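Local coordinates for putative epoxide hydrolase protein (Klebsiella pneumoniae subsp. pneumoniae, PDB 5BOV) that is a putative epoxide hydrolase of the alpha/beta hydrolase fold whose activity is not firmly established, with a monoacylglycerol lipase-like function also suggested, at residues T244-G252 / F294-L304; Y65-F74 / A203-I212. One frame throughout, in Å; residues are numbered along the deposited sequence.

Interaction 1: residues T244-G252 / F294-L304; sequences TVPTITLEG and FVQAVVDADRL
In the central sheet of this alpha/beta hydrolase fold, strand 247-252 is packed against the C-terminal helix 291-303, and Ile-248 and Leu-250 reach across to Ala-297, Ala-301 and Leu-304. The axes of the short segments, strand 247-252 and helix 294-303, approach to 7.9 Å at 155°, close to antiparallel, so the inward-facing Ile-248 and Leu-250 meet successive turns of the helix. Ile-248 extends its longer branch: CG1 lies anti to the carbonyl carbon (chi1 -61°) and chi2 is extended, which brings CD1 down onto the helix backbone, 3.6 Å from Ala-301 N and 3.7 Å from Asp-300 CB. Its CG1 also rests 3.9 Å from Ala-301 CB. One turn earlier, the two methyls of Leu-250 straddle Ala-297 CB, each about 4.0 Å from it. Leu-250 CD1 also comes 3.8 Å from Phe-294 CD2, the leucine and phenylalanine side chains crossing at roughly a right angle. At the far end Leu-304, the last residue of the chain, turns back over the start of the strand. With its CG anti to the backbone N (chi1 -172°), CD2 lies 3.6 Å from Thr-247 O and 4.2 Å from Pro-246 CB. The small Ala-297 and Ala-301 are consistent with the close approach, and the side-chain contacts are apolar, with some methyls resting on backbone N and O atoms. Charged groups sit at its border and are engaged elsewhere: Asp-300 pairs with Arg-276 of strand 273-278, and the terminal carboxylate of Leu-304 with Lys-272. Ala-301 and Leu-250 also touch Val-131 of the adjoining parallel strand 127-133. The C-terminal helix laid along the late parallel strands of the central sheet is as in other alpha/beta hydrolases.

Interaction 2: residues Y65-F74 / A203-I212; sequences YLRGYGTTRF and ALDNPDHVAI
A fully extended first torsion (chi1 180°) turns the Asn-206 amide into loop 65-74, and an equally extended one swings the His-209 imidazole beside Gly-68. Asn-206 ND2 donates to Gly-70 O and to Thr-72 O, each at 2.9 Å and near the amide plane, while OD1 accepts from Asp-208 N at 2.8 Å; three bonds thus fix the amide's rotation. His-209 ND1 gives a bent bond (140°) to Gly-68 O, which lies in the ring plane, while its NE2 bonds to Tyr-171 OH, and the ring edge meets the face of Tyr-69 in a T-shaped pair, centroids 4.9 Å apart. The nearly straight bond from Gly-70 N to Ala-203 O (2.9 Å, 174°) adds a backbone tie. In this alpha/beta hydrolase fold the contact joins the turns within strand 59-74 to the capped start of helix 209-220, where Asn-206 OD1 makes the capping bond. Gly-68 CA packs 3.8 Å from Ile-212 CG1. Asp-208 OD2 sits at the edge of the Phe-74 ring, 3.3 Å from CD1, and two waters bridge it to Gly-68 N, Thr-72 O and Phe-74 N; its OD1 pairs with Arg-81.

How the interactions relate
Both contacts are largely buried and reach the same central sheet, yet they lie on opposite sides of the chain's centre, with centres about 28 Å apart and nearest atoms about 13 Å apart. They share no helix or strand. Interaction 1 sets a regular strand along a regular helix, and its chemistry is that of aliphatic groups and one aromatic ring, with charges confined to its margin. Interaction 2 instead joins turns of a broken strand to a loop and a helix start, where several backbone carbonyls and N-H groups not paired within regular structure are met by an amide, an imidazole and bridging waters, though the buried Arg-67 O has no partner in the model.

Interaction 1: residues T244-G252 / F294-L304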
ATOM      1  N   THR A 244      14.290  -6.271   9.475  1.00 10.79           N
ATOM      2  CA  THR A 244      15.641  -6.006   9.921  1.00 11.16           C
ATOM      3  C   THR A 244      16.247  -4.704   9.358  1.00 10.97           C
ATOM      4  O   THR A 244      17.320  -4.263   9.767  1.00 11.58           O
ATOM      5  CB  THR A 244      16.593  -7.181   9.502  1.00 12.09           C
ATOM      6  OG1 THR A 244      16.691  -7.248   8.076  1.00 12.22           O
ATOM      7  CG2 THR A 244      16.125  -8.482  10.084  1.00 12.81           C
ATOM      8  N   VAL A 245      15.571  -4.109   8.332  1.00 10.06           N
ATOM      9  CA  VAL A 245      16.115  -2.954   7.647  1.00 10.03           C
ATOM     10  C   VAL A 245      15.753  -1.672   8.380  1.00  9.66           C
ATOM     11  O   VAL A 245      14.788  -1.634   9.167  1.00  9.68           O
ATOM     12  CB  VAL A 245      15.635  -2.856   6.185  1.00 10.21           C
ATOM     13  CG1 VAL A 245      15.883  -4.209   5.479  1.00 10.80           C
ATOM     14  CG2 VAL A 245      14.200  -2.458   6.060  1.00  9.77           C
ATOM     15  N   PRO A 246      16.532  -0.618   8.188  1.00  9.91           N
ATOM     16  CA  PRO A 246      16.192   0.655   8.866  1.00  9.85           C
ATOM     17  C   PRO A 246      14.763   1.112   8.510  1.00  9.21           C
ATOM     18  O   PRO A 246      14.434   1.171   7.365  1.00  9.47           O
ATOM     19  CB  PRO A 246      17.242   1.660   8.331  1.00 10.21           C
ATOM     20  CG  PRO A 246      18.367   0.787   7.952  1.00 10.61           C
ATOM     21  CD  PRO A 246      17.772  -0.468   7.399  1.00 10.15           C
ATOM     22  N   THR A 247      13.997   1.435   9.538  1.00  8.72           N
ATOM     23  CA  THR A 247      12.561   1.708   9.349  1.00  8.41           C
ATOM     24  C   THR A 247      12.141   2.917  10.157  1.00  8.49           C
ATOM     25  O   THR A 247      12.494   3.042  11.364  1.00  8.71           O
ATOM     26  CB  THR A 247      11.750   0.521   9.800  1.00  8.24           C
ATOM     27  OG1 THR A 247      12.097  -0.652   9.011  1.00  8.48           O
ATOM     28  CG2 THR A 247      10.272   0.770   9.650  1.00  8.10           C
ATOM     29  N   ILE A 248      11.332   3.796   9.537  1.00  8.60           N
ATOM     30  CA  ILE A 248      10.562   4.760  10.250  1.00  8.69           C
ATOM     31  C   ILE A 248       9.093   4.429  10.103  1.00  8.29           C
ATOM     32  O   ILE A 248       8.625   4.249   8.987  1.00  7.95           O
ATOM     33  CB  ILE A 248      10.821   6.228   9.786  1.00  9.49           C
ATOM     34  CG1 ILE A 248      12.296   6.554  10.033  1.00 10.11           C
ATOM     35  CG2 ILE A 248       9.886   7.173  10.446  1.00  9.72           C
ATOM     36  CD1 ILE A 248      12.655   7.990   9.674  1.00 10.51           C
ATOM     37  N   THR A 249       8.398   4.317  11.229  1.00  8.12           N
ATOM     38  CA  THR A 249       6.957   4.169  11.213  1.00  7.87           C
ATOM     39  C   THR A 249       6.299   5.535  11.514  1.00  7.91           C
ATOM     40  O   THR A 249       6.840   6.366  12.197  1.00  7.76           O
ATOM     41  CB  THR A 249       6.457   3.102  12.235  1.00  8.00           C
ATOM     42  OG1 THR A 249       6.923   3.454  13.524  1.00  8.58           O
ATOM     43  CG2 THR A 249       6.946   1.748  11.821  1.00  8.11           C
ATOM     44  N   LEU A 250       5.118   5.729  10.893  1.00  7.88           N
ATOM     45  CA  LEU A 250       4.359   6.955  11.004  1.00  8.33           C
ATOM     46  C   LEU A 250       2.939   6.659  11.448  1.00  8.74           C
ATOM     47  O   LEU A 250       2.362   5.660  11.021  1.00  8.83           O
ATOM     48  CB  LEU A 250       4.261   7.705   9.676  1.00  8.59           C
ATOM     49  CG  LEU A 250       5.563   8.038   8.974  1.00  8.73           C
ATOM     50  CD1 LEU A 250       5.252   8.705   7.626  1.00  8.97           C
ATOM     51  CD2 LEU A 250       6.360   8.987   9.841  1.00  9.15           C
ATOM     52  N   GLU A 251       2.325   7.584  12.210  1.00  9.66           N
ATOM     53  CA  GLU A 251       0.901   7.448  12.405  1.00 10.40           C
ATOM     54  C   GLU A 251       0.375   8.850  12.486  1.00 11.90           C
ATOM     55  O   GLU A 251       1.059   9.741  12.941  1.00 12.28           O
ATOM     56  CB  GLU A 251       0.681   6.675  13.713  1.00 10.87           C
ATOM     57  CG  GLU A 251      -0.778   6.368  13.964  1.00 11.84           C
ATOM     58  CD  GLU A 251      -1.383   5.662  12.774  1.00 12.10           C
ATOM     59  OE1 GLU A 251      -1.174   4.444  12.646  1.00 13.40           O
ATOM     60  OE2 GLU A 251      -2.077   6.338  11.918  1.00 12.75           O
ATOM     61  N   GLY A 252      -0.903   8.999  12.135  1.00 13.32           N
ATOM     62  CA  GLY A 252      -1.575  10.308  12.203  1.00 14.63           C
ATOM     63  C   GLY A 252      -2.490  10.358  13.382  1.00 15.58           C
ATOM     64  O   GLY A 252      -3.090   9.328  13.791  1.00 15.51           O
ATOM     65  N   PHE A 294       5.809  13.514   5.002  1.00  9.17           N
ATOM     66  CA  PHE A 294       6.104  12.211   4.455  1.00  8.54           C
ATOM     67  C   PHE A 294       7.458  12.213   3.716  1.00  9.09           C
ATOM     68  O   PHE A 294       8.260  11.271   3.881  1.00  8.71           O
ATOM     69  CB  PHE A 294       4.988  11.755   3.524  1.00  8.31           C
ATOM     70  CG  PHE A 294       5.048  10.312   3.211  1.00  7.62           C
ATOM     71  CD1 PHE A 294       5.756   9.820   2.148  1.00  7.62           C
ATOM     72  CD2 PHE A 294       4.330   9.413   4.002  1.00  7.82           C
ATOM     73  CE1 PHE A 294       5.799   8.478   1.874  1.00  7.54           C
ATOM     74  CE2 PHE A 294       4.386   8.057   3.717  1.00  7.60           C
ATOM     75  CZ  PHE A 294       5.124   7.618   2.660  1.00  7.64           C
ATOM     76  N   VAL A 295       7.672  13.220   2.890  1.00  8.81           N
ATOM     77  CA  VAL A 295       8.971  13.402   2.273  1.00  9.18           C
ATOM     78  C   VAL A 295      10.122  13.407   3.327  1.00  9.39           C
ATOM     79  O   VAL A 295      11.130  12.708   3.117  1.00  9.54           O
ATOM     80  CB  VAL A 295       9.004  14.694   1.461  1.00  9.33           C
ATOM     81  CG1 VAL A 295      10.430  15.019   0.987  1.00  9.27           C
ATOM     82  CG2 VAL A 295       8.099  14.613   0.277  1.00  9.13           C
ATOM     83  N   GLN A 296       9.949  14.141   4.383  1.00  9.72           N
ATOM     84  CA  GLN A 296      10.975  14.197   5.461  1.00 11.09           C
ATOM     85  C   GLN A 296      11.242  12.803   6.015  1.00 10.18           C
ATOM     86  O   GLN A 296      12.381  12.414   6.283  1.00  9.76           O
ATOM     87  CB  GLN A 296      10.600  15.160   6.593  1.00 12.63           C
ATOM     88  CG  GLN A 296      11.772  15.453   7.546  1.00 14.16           C
ATOM     89  CD  GLN A 296      12.893  16.182   6.872  1.00 15.89           C
ATOM     90  OE1 GLN A 296      12.693  17.283   6.277  1.00 18.44           O
ATOM     91  NE2 GLN A 296      14.094  15.594   6.856  1.00 16.19           N
ATOM     92  N   ALA A 297      10.166  12.037   6.226  1.00  9.43           N
ATOM     93  CA  ALA A 297      10.336  10.667   6.673  1.00  9.13           C
ATOM     94  C   ALA A 297      11.123   9.757   5.722  1.00  8.79           C
ATOM     95  O   ALA A 297      11.970   8.966   6.146  1.00  8.58           O
ATOM     96  CB  ALA A 297       8.983  10.038   6.983  1.00  9.17           C
ATOM     97  N   VAL A 298      10.885   9.893   4.440  1.00  8.47           N
ATOM     98  CA  VAL A 298      11.621   9.092   3.442  1.00  8.31           C
ATOM     99  C   VAL A 298      13.094   9.502   3.432  1.00  8.49           C
ATOM    100  O   VAL A 298      13.951   8.641   3.463  1.00  8.33           O
ATOM    101  CB  VAL A 298      11.011   9.239   2.004  1.00  8.65           C
ATOM    102  CG1 VAL A 298      11.895   8.598   0.957  1.00  8.65           C
ATOM    103  CG2 VAL A 298       9.589   8.620   1.948  1.00  8.65           C
ATOM    104  N   VAL A 299      13.353  10.800   3.449  1.00  8.61           N
ATOM    105  CA  VAL A 299      14.755  11.291   3.467  1.00  9.36           C
ATOM    106  C   VAL A 299      15.463  10.781   4.767  1.00  9.41           C
ATOM    107  O   VAL A 299      16.601  10.277   4.713  1.00  9.24           O
ATOM    108  CB  VAL A 299      14.812  12.813   3.418  1.00  9.91           C
ATOM    109  CG1 VAL A 299      16.206  13.294   3.724  1.00 11.39           C
ATOM    110  CG2 VAL A 299      14.301  13.290   2.058  1.00 10.04           C
ATOM    111  N   ASP A 300      14.773  10.889   5.895  1.00  9.35           N
ATOM    112  CA  ASP A 300      15.329  10.472   7.186  1.00 10.34           C
ATOM    113  C   ASP A 300      15.563   8.985   7.255  1.00  9.99           C
ATOM    114  O   ASP A 300      16.593   8.544   7.726  1.00  9.69           O
ATOM    115  CB  ASP A 300      14.478  10.943   8.324  1.00 10.63           C
ATOM    116  CG  ASP A 300      14.464  12.447   8.487  1.00 11.84           C
ATOM    117  OD1 ASP A 300      15.322  13.192   7.919  1.00 13.15           O
ATOM    118  OD2 ASP A 300      13.604  12.949   9.235  1.00 12.21           O
ATOM    119  N   ALA A 301      14.635   8.194   6.719  1.00  9.27           N
ATOM    120  CA  ALA A 301      14.838   6.752   6.732  1.00  9.42           C
ATOM    121  C   ALA A 301      15.983   6.331   5.822  1.00 10.00           C
ATOM    122  O   ALA A 301      16.745   5.411   6.151  1.00 10.30           O
ATOM    123  CB  ALA A 301      13.537   6.049   6.339  1.00  9.21           C
ATOM    124  N   ASP A 302      16.151   7.053   4.715  1.00 10.19           N
ATOM    125  CA  ASP A 302      17.211   6.770   3.771  1.00 10.67           C
ATOM    126  C   ASP A 302      18.636   7.005   4.384  1.00 11.78           C
ATOM    127  O   ASP A 302      19.610   6.454   3.845  1.00 11.85           O
ATOM    128  CB  ASP A 302      17.003   7.666   2.507  1.00 10.36           C
ATOM    129  CG  ASP A 302      18.087   7.498   1.478  1.00 10.83           C
ATOM    130  OD1 ASP A 302      18.236   6.423   0.798  1.00 10.97           O
ATOM    131  OD2 ASP A 302      18.808   8.521   1.256  1.00 11.81           O
ATOM    132  N   ARG A 303      18.716   7.823   5.424  1.00 12.68           N
ATOM    133  CA  ARG A 303      19.957   7.983   6.166  1.00 14.46           C
ATOM    134  C   ARG A 303      20.070   7.373   7.538  1.00 15.08           C
ATOM    135  O   ARG A 303      21.160   7.430   8.122  1.00 15.60           O
ATOM    136  CB  ARG A 303      20.355   9.457   6.213  1.00 15.08           C
ATOM    137  CG  ARG A 303      19.397  10.394   6.936  1.00 16.69           C
ATOM    138  CD  ARG A 303      19.932  11.816   7.042  1.00 18.18           C
ATOM    139  NE  ARG A 303      21.278  11.622   7.534  1.00 21.68           N
ATOM    140  CZ  ARG A 303      21.552  11.467   8.844  1.00 23.84           C
ATOM    141  NH1 ARG A 303      20.591  11.681   9.816  1.00 23.04           N
ATOM    142  NH2 ARG A 303      22.794  11.143   9.184  1.00 24.52           N
ATOM    143  N   LEU A 304      19.028   6.714   8.023  1.00 15.69           N
ATOM    144  CA  LEU A 304      18.970   6.213   9.407  1.00 19.03           C
ATOM    145  C   LEU A 304      19.978   5.096   9.588  1.00 22.19           C
ATOM    146  O   LEU A 304      20.124   4.175   8.699  1.00 24.09           O
ATOM    147  CB  LEU A 304      17.549   5.679   9.669  1.00 18.73           C
ATOM    148  CG  LEU A 304      17.073   5.248  11.040  1.00 20.65           C
ATOM    149  CD1 LEU A 304      17.061   6.411  12.019  1.00 21.89           C
ATOM    150  CD2 LEU A 304      15.710   4.544  10.917  1.00 19.67           C
ATOM    151  OXT LEU A 304      20.734   5.075  10.622  1.00 24.24           O
TER

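Interaction 2: residues Y65-F74 / A203-I212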
ATOM      1  N   TYR A  65       0.848   1.662  -9.888  1.00  8.24           N
ATOM      2  CA  TYR A  65      -0.493   1.196  -9.526  1.00  8.24           C
ATOM      3  C   TYR A  65      -0.381  -0.253  -9.083  1.00  8.70           C
ATOM      4  O   TYR A  65       0.208  -1.112  -9.786  1.00  8.60           O
ATOM      5  CB  TYR A  65      -1.459   1.258 -10.692  1.00  8.81           C
ATOM      6  CG  TYR A  65      -1.888   2.608 -11.176  1.00  9.03           C
ATOM      7  CD1 TYR A  65      -2.733   3.397 -10.409  1.00  9.39           C
ATOM      8  CD2 TYR A  65      -1.473   3.103 -12.417  1.00  9.31           C
ATOM      9  CE1 TYR A  65      -3.242   4.602 -10.893  1.00  9.21           C
ATOM     10  CE2 TYR A  65      -1.898   4.341 -12.884  1.00  9.80           C
ATOM     11  CZ  TYR A  65      -2.809   5.076 -12.136  1.00  9.76           C
ATOM     12  OH  TYR A  65      -3.253   6.285 -12.576  1.00 10.54           O
ATOM     13  N   LEU A  66      -0.941  -0.593  -7.931  1.00  8.56           N
ATOM     14  CA  LEU A  66      -1.048  -1.985  -7.520  1.00  9.37           C
ATOM     15  C   LEU A  66      -2.028  -2.783  -8.472  1.00  9.15           C
ATOM     16  O   LEU A  66      -2.824  -2.191  -9.154  1.00  8.61           O
ATOM     17  CB  LEU A  66      -1.534  -2.082  -6.087  1.00  9.98           C
ATOM     18  CG  LEU A  66      -0.613  -1.451  -5.009  1.00  9.90           C
ATOM     19  CD1 LEU A  66      -1.301  -1.666  -3.665  1.00  9.99           C
ATOM     20  CD2 LEU A  66       0.757  -2.062  -5.010  1.00 10.43           C
ATOM     21  N   ARG A  67      -1.911  -4.113  -8.444  1.00  8.96           N
ATOM     22  CA  ARG A  67      -2.889  -4.941  -9.117  1.00  9.53           C
ATOM     23  C   ARG A  67      -4.326  -4.504  -8.685  1.00  9.45           C
ATOM     24  O   ARG A  67      -4.559  -4.210  -7.501  1.00  8.27           O
ATOM     25  CB  ARG A  67      -2.618  -6.416  -8.845  1.00  9.82           C
ATOM     26  CG  ARG A  67      -2.651  -6.853  -7.370  1.00  9.90           C
ATOM     27  CD  ARG A  67      -2.672  -8.387  -7.219  1.00 10.64           C
ATOM     28  NE  ARG A  67      -1.493  -8.966  -7.808  1.00 11.08           N
ATOM     29  CZ  ARG A  67      -1.388 -10.215  -8.294  1.00 11.70           C
ATOM     30  NH1 ARG A  67      -2.405 -11.091  -8.155  1.00 11.68           N
ATOM     31  NH2 ARG A  67      -0.296 -10.602  -8.877  1.00 12.33           N
ATOM     32  N   GLY A  68      -5.203  -4.360  -9.654  1.00  9.82           N
ATOM     33  CA  GLY A  68      -6.552  -3.876  -9.418  1.00 10.18           C
ATOM     34  C   GLY A  68      -6.753  -2.364  -9.500  1.00  9.52           C
ATOM     35  O   GLY A  68      -7.817  -1.880  -9.162  1.00 10.11           O
ATOM     36  N   TYR A  69      -5.742  -1.611  -9.928  1.00  9.53           N
ATOM     37  CA  TYR A  69      -5.835  -0.168  -9.997  1.00  9.17           C
ATOM     38  C   TYR A  69      -5.248   0.410 -11.283  1.00  9.49           C
ATOM     39  O   TYR A  69      -4.229  -0.060 -11.818  1.00  9.30           O
ATOM     40  CB  TYR A  69      -5.102   0.509  -8.844  1.00  8.57           C
ATOM     41  CG  TYR A  69      -5.524   0.095  -7.480  1.00  8.35           C
ATOM     42  CD1 TYR A  69      -5.113  -1.127  -6.942  1.00  8.36           C
ATOM     43  CD2 TYR A  69      -6.268   0.955  -6.695  1.00  8.58           C
ATOM     44  CE1 TYR A  69      -5.482  -1.462  -5.646  1.00  8.03           C
ATOM     45  CE2 TYR A  69      -6.649   0.628  -5.406  1.00  8.16           C
ATOM     46  CZ  TYR A  69      -6.190  -0.530  -4.868  1.00  8.47           C
ATOM     47  OH  TYR A  69      -6.581  -0.860  -3.554  1.00  9.04           O
ATOM     48  N   GLY A  70      -5.909   1.477 -11.756  1.00  9.59           N
ATOM     49  CA  GLY A  70      -5.309   2.313 -12.793  1.00  9.87           C
ATOM     50  C   GLY A  70      -5.008   1.501 -14.059  1.00 10.14           C
ATOM     51  O   GLY A  70      -5.796   0.699 -14.528  1.00 10.98           O
ATOM     52  N   THR A  71      -3.829   1.734 -14.601  1.00 10.34           N
ATOM     53  CA  THR A  71      -3.429   1.051 -15.821  1.00 11.16           C
ATOM     54  C   THR A  71      -2.590  -0.218 -15.565  1.00 11.04           C
ATOM     55  O   THR A  71      -1.977  -0.776 -16.516  1.00 12.12           O
ATOM     56  CB  THR A  71      -2.624   2.032 -16.709  1.00 11.10           C
ATOM     57  OG1 THR A  71      -1.434   2.427 -16.027  1.00 11.11           O
ATOM     58  CG2 THR A  71      -3.447   3.191 -17.128  1.00 11.71           C
ATOM     59  N   THR A  72      -2.531  -0.707 -14.324  1.00 10.54           N
ATOM     60  CA  THR A  72      -1.960  -1.976 -14.091  1.00 10.64           C
ATOM     61  C   THR A  72      -2.962  -3.059 -14.533  1.00 11.98           C
ATOM     62  O   THR A  72      -4.107  -3.013 -14.105  1.00 11.76           O
ATOM     63  CB  THR A  72      -1.539  -2.163 -12.650  1.00 10.14           C
ATOM     64  OG1 THR A  72      -0.334  -1.371 -12.474  1.00  9.90           O
ATOM     65  CG2 THR A  72      -1.222  -3.645 -12.330  1.00 10.56           C
ATOM     66  N   ARG A  73      -2.512  -4.053 -15.301  1.00 13.53           N
ATOM     67  CA  ARG A  73      -3.449  -5.069 -15.829  0.60 14.85           C
ATOM     68  C   ARG A  73      -2.801  -6.443 -15.745  1.00 14.22           C
ATOM     69  O   ARG A  73      -1.566  -6.556 -15.685  1.00 13.37           O
ATOM     70  CB  ARG A  73      -3.895  -4.738 -17.292  0.60 17.69           C
ATOM     71  CG  ARG A  73      -2.783  -4.704 -18.288  0.60 21.26           C
ATOM     72  CD  ARG A  73      -3.288  -4.360 -19.696  0.60 24.47           C
ATOM     73  NE  ARG A  73      -2.250  -4.488 -20.743  0.60 28.08           N
ATOM     74  CZ  ARG A  73      -1.570  -5.593 -21.092  0.60 29.63           C
ATOM     75  NH1 ARG A  73      -1.783  -6.784 -20.541  0.60 32.00           N
ATOM     76  NH2 ARG A  73      -0.654  -5.497 -22.051  0.60 33.42           N
ATOM     77  N   PHE A  74      -3.624  -7.458 -15.673  1.00 13.78           N
ATOM     78  CA  PHE A  74      -3.119  -8.837 -15.790  1.00 13.79           C
ATOM     79  C   PHE A  74      -2.812  -9.111 -17.275  1.00 14.26           C
ATOM     80  O   PHE A  74      -3.608  -8.822 -18.152  1.00 14.55           O
ATOM     81  CB  PHE A  74      -4.142  -9.828 -15.252  1.00 13.86           C
ATOM     82  CG  PHE A  74      -4.213  -9.831 -13.751  1.00 13.56           C
ATOM     83  CD1 PHE A  74      -4.996  -8.919 -13.067  1.00 13.32           C
ATOM     84  CD2 PHE A  74      -3.463 -10.738 -13.008  1.00 14.05           C
ATOM     85  CE1 PHE A  74      -5.047  -8.927 -11.690  1.00 13.43           C
ATOM     86  CE2 PHE A  74      -3.503 -10.730 -11.596  1.00 13.56           C
ATOM     87  CZ  PHE A  74      -4.241  -9.801 -10.946  1.00 13.49           C
ATOM     88  N   ALA A 203      -9.112   5.538 -11.320  1.00 13.51           N
ATOM     89  CA  ALA A 203      -8.297   4.362 -11.239  1.00 12.65           C
ATOM     90  C   ALA A 203      -8.986   3.190 -10.576  1.00 12.79           C
ATOM     91  O   ALA A 203      -8.661   2.041 -10.871  1.00 11.64           O
ATOM     92  CB  ALA A 203      -6.995   4.673 -10.481  1.00 12.47           C
ATOM     93  N   LEU A 204     -10.017   3.451  -9.745  1.00 12.45           N
ATOM     94  CA  LEU A 204     -10.830   2.394  -9.186  1.00 12.58           C
ATOM     95  C   LEU A 204     -11.768   1.747 -10.139  1.00 13.59           C
ATOM     96  O   LEU A 204     -12.416   0.764  -9.786  1.00 13.31           O
ATOM     97  CB  LEU A 204     -11.594   2.900  -7.948  1.00 12.32           C
ATOM     98  CG  LEU A 204     -10.749   3.700  -6.916  1.00 12.17           C
ATOM     99  CD1 LEU A 204     -11.606   4.170  -5.733  1.00 12.51           C
ATOM    100  CD2 LEU A 204      -9.546   2.917  -6.390  1.00 12.11           C
ATOM    101  N   ASP A 205     -11.941   2.329 -11.335  1.00 14.00           N
ATOM    102  CA  ASP A 205     -12.783   1.738 -12.383  1.00 15.71           C
ATOM    103  C   ASP A 205     -12.018   0.706 -13.202  1.00 15.11           C
ATOM    104  O   ASP A 205     -12.610   0.076 -14.052  1.00 16.77           O
ATOM    105  CB  ASP A 205     -13.342   2.860 -13.272  1.00 18.12           C
ATOM    106  CG  ASP A 205     -14.354   3.723 -12.548  1.00 21.97           C
ATOM    107  OD1 ASP A 205     -15.083   3.234 -11.621  1.00 25.12           O
ATOM    108  OD2 ASP A 205     -14.431   4.915 -12.874  1.00 30.62           O
ATOM    109  N   ASN A 206     -10.775   0.421 -12.881  1.00 13.49           N
ATOM    110  CA  ASN A 206     -10.059  -0.718 -13.412  1.00 13.55           C
ATOM    111  C   ASN A 206     -10.932  -1.967 -13.345  1.00 13.52           C
ATOM    112  O   ASN A 206     -11.553  -2.251 -12.315  1.00 13.48           O
ATOM    113  CB  ASN A 206      -8.746  -0.897 -12.586  1.00 12.92           C
ATOM    114  CG  ASN A 206      -7.900  -2.086 -13.054  1.00 13.15           C
ATOM    115  OD1 ASN A 206      -8.296  -3.199 -12.896  1.00 15.32           O
ATOM    116  ND2 ASN A 206      -6.679  -1.819 -13.522  1.00 13.07           N
ATOM    117  N   PRO A 207     -10.964  -2.760 -14.432  1.00 14.26           N
ATOM    118  CA  PRO A 207     -11.908  -3.887 -14.451  1.00 15.36           C
ATOM    119  C   PRO A 207     -11.634  -5.014 -13.451  1.00 14.69           C
ATOM    120  O   PRO A 207     -12.526  -5.822 -13.185  1.00 15.06           O
ATOM    121  CB  PRO A 207     -11.791  -4.423 -15.877  1.00 16.07           C
ATOM    122  CG  PRO A 207     -10.542  -3.910 -16.418  1.00 16.40           C
ATOM    123  CD  PRO A 207     -10.277  -2.570 -15.714  1.00 15.22           C
ATOM    124  N   ASP A 208     -10.446  -5.015 -12.856  1.00 13.77           N
ATOM    125  CA  ASP A 208     -10.124  -5.961 -11.821  1.00 13.84           C
ATOM    126  C   ASP A 208     -10.285  -5.391 -10.394  1.00 12.74           C
ATOM    127  O   ASP A 208     -10.063  -6.133  -9.431  1.00 12.35           O
ATOM    128  CB  ASP A 208      -8.645  -6.355 -11.937  1.00 14.45           C
ATOM    129  CG  ASP A 208      -8.267  -6.932 -13.322  1.00 16.34           C
ATOM    130  OD1 ASP A 208      -9.085  -7.752 -13.804  1.00 17.50           O
ATOM    131  OD2 ASP A 208      -7.173  -6.553 -13.829  1.00 19.10           O
ATOM    132  N   HIS A 209     -10.624  -4.099 -10.247  1.00 11.53           N
ATOM    133  CA  HIS A 209     -10.551  -3.500  -8.940  1.00 10.81           C
ATOM    134  C   HIS A 209     -11.469  -4.186  -7.905  1.00 10.81           C
ATOM    135  O   HIS A 209     -11.078  -4.415  -6.771  1.00 10.30           O
ATOM    136  CB  HIS A 209     -10.913  -2.012  -9.015  1.00 10.77           C
ATOM    137  CG  HIS A 209     -10.847  -1.351  -7.663  1.00 10.20           C
ATOM    138  ND1 HIS A 209      -9.661  -1.195  -6.996  1.00  9.66           N
ATOM    139  CD2 HIS A 209     -11.824  -0.963  -6.827  1.00 10.12           C
ATOM    140  CE1 HIS A 209      -9.912  -0.692  -5.801  1.00  9.85           C
ATOM    141  NE2 HIS A 209     -11.229  -0.562  -5.686  1.00 10.24           N
ATOM    142  N   VAL A 210     -12.684  -4.469  -8.322  1.00 10.54           N
ATOM    143  CA  VAL A 210     -13.621  -5.110  -7.389  1.00 10.75           C
ATOM    144  C   VAL A 210     -13.097  -6.446  -7.014  1.00 10.49           C
ATOM    145  O   VAL A 210     -13.105  -6.797  -5.800  1.00 10.02           O
ATOM    146  CB  VAL A 210     -15.052  -5.172  -7.965  1.00 11.51           C
ATOM    147  CG1 VAL A 210     -15.977  -6.030  -7.107  1.00 11.67           C
ATOM    148  CG2 VAL A 210     -15.605  -3.764  -8.084  1.00 12.12           C
ATOM    149  N   ALA A 211     -12.713  -7.254  -8.026  1.00 10.90           N
ATOM    150  CA  ALA A 211     -12.296  -8.601  -7.745  1.00 10.92           C
ATOM    151  C   ALA A 211     -11.111  -8.594  -6.768  1.00 10.51           C
ATOM    152  O   ALA A 211     -11.046  -9.402  -5.833  1.00 10.80           O
ATOM    153  CB  ALA A 211     -11.941  -9.344  -9.011  1.00 11.83           C
ATOM    154  N   ILE A 212     -10.141  -7.700  -6.989  1.00  9.99           N
ATOM    155  CA  ILE A 212      -8.941  -7.632  -6.132  1.00  9.88           C
ATOM    156  C   ILE A 212      -9.332  -7.200  -4.724  1.00  9.80           C
ATOM    157  O   ILE A 212      -8.804  -7.755  -3.718  1.00  9.46           O
ATOM    158  CB  ILE A 212      -7.867  -6.704  -6.727  1.00 10.33           C
ATOM    159  CG1 ILE A 212      -7.343  -7.286  -8.030  1.00 10.56           C
ATOM    160  CG2 ILE A 212      -6.710  -6.482  -5.748  1.00 10.27           C
ATOM    161  CD1 ILE A 212      -6.662  -8.626  -7.929  1.00 11.21           C
TER
HETATM  162  O   HOH W   1      -5.002  -5.140 -12.349  1.00 13.62           O
HETATM  163  O   HOH W   2      -6.363  -7.007 -16.230  1.00 15.20           O